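Local coordinates for DNA replication and repair protein RecF (Caldanaerobacter subterraneus subsp. tengcongensis, PDB 5Z67) that probably binds ATP and single-stranded DNA as an ABC-type ATPase and acts as a recombination mediator in the RecFOR pathway of DNA repair, at residues F13-K18 and N34-S39. Numbering follows the deposited sequence.
Sequences FRNLKK and NAQGKS
Asn15 and Gly37 bring the two backbones together, their CA atoms 6.6 Å apart, where the type II' turn Phe13-Leu16, closed by Leu16 N bonding to Phe13 O, faces the first turn of helix 35-50. Two donors can be accommodated side by side when they share one acceptor water, and Arg14 and Gln36, in a contact that no clear direct hydrogen bond crosses, are an example. They meet both directly and through the water. Their chains cross at about a right angle, the guanidinium and amide planes 78° apart, and Arg14 NE lies 3.4 Å from Gln36 NE2. Both atoms are donors, and a single water accepts from each, 3.3 Å from Arg14 NE and 2.8 Å from Gln36 NE2, lying at the guanidinium edge in its plane. The arginine chain, bent at chi2 and chi3 (68°), carries the guanidinium alongside helix 35-50, where NH1 forms a salt bridge with Glu43 and NE faces the Gln36 amide. Asn15 runs past Gln36 in the opposite direction, its CB 3.6 Å from Gln36 OE1. With chi1 at 86°, its CG sits between the backbone N and the carbonyl carbon, and its side-chain amide packs against the CA of Gly37. Beneath this polar layer, Leu16 makes a van der Waals contact, its CD1 methyl 3.6 Å from the carbonyl oxygen of Gly37, and also touches Asn40 on the same helix. The segment 34-39 belongs to the predicted ATP-binding loop, and Gly37, Lys38 and Ser39 fit the Walker A pattern; Lys38 turns its CB away from the 13-18 turn. The contact thus joins the loop between strands 4-11 and 19-22 to the P-loop helix. Its chemistry implies that the water supplies the acceptor neither donor can offer the other, which probably eases their close approach, whereas the salt bridge to Glu43 ties the arginine directly to the helix.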
ATOM      1  N   PHE A  13      11.686 -19.052   1.281  1.00 24.46           N
ATOM      2  CA  PHE A  13      11.008 -17.904   0.721  1.00 27.17           C
ATOM      3  C   PHE A  13      11.476 -17.673  -0.711  1.00 31.69           C
ATOM      4  O   PHE A  13      12.641 -17.332  -0.952  1.00 25.86           O
ATOM      5  CB  PHE A  13      11.224 -16.649   1.585  1.00 24.68           C
ATOM      6  CG  PHE A  13      10.338 -15.503   1.198  1.00 24.31           C
ATOM      7  CD1 PHE A  13       9.093 -15.354   1.780  1.00 23.81           C
ATOM      8  CD2 PHE A  13      10.728 -14.609   0.205  1.00 22.40           C
ATOM      9  CE1 PHE A  13       8.248 -14.302   1.409  1.00 25.51           C
ATOM     10  CE2 PHE A  13       9.912 -13.557  -0.160  1.00 24.79           C
ATOM     11  CZ  PHE A  13       8.661 -13.404   0.441  1.00 22.38           C
ATOM     12  N   ARG A  14      10.548 -17.889  -1.643  1.00 28.42           N
ATOM     13  CA  ARG A  14      10.784 -17.753  -3.078  1.00 33.25           C
ATOM     14  C   ARG A  14      12.066 -18.463  -3.475  1.00 33.44           C
ATOM     15  O   ARG A  14      12.143 -19.675  -3.317  1.00 33.04           O
ATOM     16  CB  ARG A  14      10.809 -16.280  -3.478  1.00 39.59           C
ATOM     17  CG  ARG A  14       9.599 -15.535  -2.949  1.00 36.02           C
ATOM     18  CD  ARG A  14       9.001 -14.559  -3.941  1.00 38.83           C
ATOM     19  NE  ARG A  14       8.386 -15.203  -5.074  1.00 46.84           N
ATOM     20  CZ  ARG A  14       7.289 -14.775  -5.709  1.00 52.89           C
ATOM     21  NH1 ARG A  14       6.622 -13.695  -5.313  1.00 38.06           N
ATOM     22  NH2 ARG A  14       6.853 -15.452  -6.760  1.00 40.05           N
ATOM     23  N   ASN A  15      13.059 -17.724  -3.969  1.00 31.84           N
ATOM     24  CA  ASN A  15      14.329 -18.327  -4.373  1.00 38.16           C
ATOM     25  C   ASN A  15      15.497 -18.015  -3.424  1.00 33.35           C
ATOM     26  O   ASN A  15      16.645 -18.358  -3.702  1.00 37.79           O
ATOM     27  CB  ASN A  15      14.705 -17.885  -5.786  1.00 40.89           C
ATOM     28  CG  ASN A  15      15.462 -16.575  -5.796  1.00 43.53           C
ATOM     29  OD1 ASN A  15      16.520 -16.455  -6.420  1.00 52.07           O
ATOM     30  ND2 ASN A  15      14.940 -15.592  -5.077  1.00 40.47           N
ATOM     31  N   LEU A  16      15.211 -17.359  -2.316  1.00 28.00           N
ATOM     32  CA  LEU A  16      16.248 -17.089  -1.320  1.00 26.13           C
ATOM     33  C   LEU A  16      16.625 -18.358  -0.560  1.00 26.20           C
ATOM     34  O   LEU A  16      15.746 -19.066  -0.058  1.00 26.02           O
ATOM     35  CB  LEU A  16      15.767 -16.035  -0.324  1.00 23.58           C
ATOM     36  CG  LEU A  16      15.737 -14.543  -0.663  1.00 25.02           C
ATOM     37  CD1 LEU A  16      15.653 -14.215  -2.131  1.00 34.70           C
ATOM     38  CD2 LEU A  16      14.645 -13.845   0.150  1.00 21.32           C
ATOM     39  N   LYS A  17      17.917 -18.652  -0.450  1.00 26.72           N
ATOM     40  CA  LYS A  17      18.332 -19.757   0.402  1.00 26.83           C
ATOM     41  C   LYS A  17      17.970 -19.463   1.856  1.00 24.42           C
ATOM     42  O   LYS A  17      17.721 -18.325   2.227  1.00 22.71           O
ATOM     43  CB  LYS A  17      19.829 -20.023   0.259  1.00 28.11           C
ATOM     44  CG  LYS A  17      20.245 -20.345  -1.176  1.00 30.92           C
ATOM     45  CD  LYS A  17      19.441 -21.497  -1.778  1.00 33.58           C
ATOM     46  CE  LYS A  17      20.117 -22.074  -3.025  1.00 36.36           C
ATOM     47  NZ  LYS A  17      20.361 -21.027  -4.052  1.00 37.07           N
ATOM     48  N   LYS A  18      17.888 -20.494   2.677  1.00 24.58           N
ATOM     49  CA  LYS A  18      17.642 -20.279   4.096  1.00 22.75           C
ATOM     50  C   LYS A  18      18.805 -19.491   4.696  1.00 21.94           C
ATOM     51  O   LYS A  18      19.966 -19.894   4.582  1.00 23.20           O
ATOM     52  CB  LYS A  18      17.460 -21.608   4.818  1.00 23.62           C
ATOM     53  CG  LYS A  18      17.414 -21.473   6.301  1.00 22.29           C
ATOM     54  CD  LYS A  18      16.749 -22.677   6.924  1.00 24.09           C
ATOM     55  CE  LYS A  18      17.643 -23.909   6.859  1.00 30.64           C
ATOM     56  NZ  LYS A  18      16.984 -25.084   7.495  1.00 33.10           N
ATOM     57  N   ASN A  34      20.596 -10.816 -10.577  1.00 53.24           N
ATOM     58  CA  ASN A  34      19.288 -11.455 -10.660  1.00 64.98           C
ATOM     59  C   ASN A  34      18.130 -10.485 -10.384  1.00 73.09           C
ATOM     60  O   ASN A  34      18.238  -9.609  -9.528  1.00 76.70           O
ATOM     61  CB  ASN A  34      19.214 -12.633  -9.686  1.00 60.73           C
ATOM     62  CG  ASN A  34      17.976 -13.475  -9.893  1.00 57.79           C
ATOM     63  OD1 ASN A  34      17.349 -13.427 -10.950  1.00 63.15           O
ATOM     64  ND2 ASN A  34      17.616 -14.253  -8.886  1.00 53.12           N
ATOM     65  N   ALA A  35      17.022 -10.661 -11.104  1.00 59.98           N
ATOM     66  CA  ALA A  35      15.808  -9.875 -10.879  1.00 60.98           C
ATOM     67  C   ALA A  35      15.072 -10.305  -9.610  1.00 56.48           C
ATOM     68  O   ALA A  35      14.938  -9.512  -8.670  1.00 56.12           O
ATOM     69  CB  ALA A  35      14.877  -9.983 -12.088  1.00 67.44           C
ATOM     70  N   GLN A  36      14.608 -11.559  -9.600  1.00 64.59           N
ATOM     71  CA  GLN A  36      13.866 -12.121  -8.471  1.00 55.33           C
ATOM     72  C   GLN A  36      14.647 -11.924  -7.174  1.00 44.25           C
ATOM     73  O   GLN A  36      14.119 -11.339  -6.247  1.00 49.53           O
ATOM     74  CB  GLN A  36      13.551 -13.622  -8.674  1.00 58.26           C
ATOM     75  CG  GLN A  36      12.045 -13.958  -8.870  1.00 68.38           C
ATOM     76  CD  GLN A  36      11.592 -15.271  -8.208  1.00 63.24           C
ATOM     77  OE1 GLN A  36      12.380 -16.205  -8.010  1.00 63.08           O
ATOM     78  NE2 GLN A  36      10.307 -15.338  -7.871  1.00 54.57           N
ATOM     79  N   GLY A  37      15.901 -12.388  -7.135  1.00 48.63           N
ATOM     80  CA  GLY A  37      16.734 -12.360  -5.935  1.00 38.93           C
ATOM     81  C   GLY A  37      16.620 -11.102  -5.088  1.00 36.91           C
ATOM     82  O   GLY A  37      16.207 -11.168  -3.932  1.00 32.31           O
ATOM     83  N   LYS A  38      16.958  -9.957  -5.684  1.00 44.67           N
ATOM     84  CA  LYS A  38      16.918  -8.652  -5.014  1.00 39.68           C
ATOM     85  C   LYS A  38      15.530  -8.243  -4.572  1.00 37.81           C
ATOM     86  O   LYS A  38      15.323  -7.816  -3.430  1.00 31.38           O
ATOM     87  CB  LYS A  38      17.429  -7.540  -5.928  1.00 40.27           C
ATOM     88  CG  LYS A  38      18.815  -7.687  -6.449  1.00 39.25           C
ATOM     89  CD  LYS A  38      19.091  -6.519  -7.381  1.00 39.63           C
ATOM     90  CE  LYS A  38      19.556  -6.997  -8.720  1.00 43.62           C
ATOM     91  NZ  LYS A  38      18.874  -6.389  -9.881  1.00 42.98           N
ATOM     92  N   SER A  39      14.571  -8.310  -5.486  1.00 29.65           N
ATOM     93  CA  SER A  39      13.268  -7.815  -5.100  1.00 31.95           C
ATOM     94  C   SER A  39      12.554  -8.841  -4.215  1.00 31.78           C
ATOM     95  O   SER A  39      11.687  -8.470  -3.426  1.00 28.81           O
ATOM     96  CB  SER A  39      12.442  -7.421  -6.325  1.00 37.98           C
ATOM     97  OG  SER A  39      12.142  -8.541  -7.116  1.00 51.11           O
TER
HETATM   98  O   HOH W   1       9.265 -17.780  -6.857  1.00 42.54           O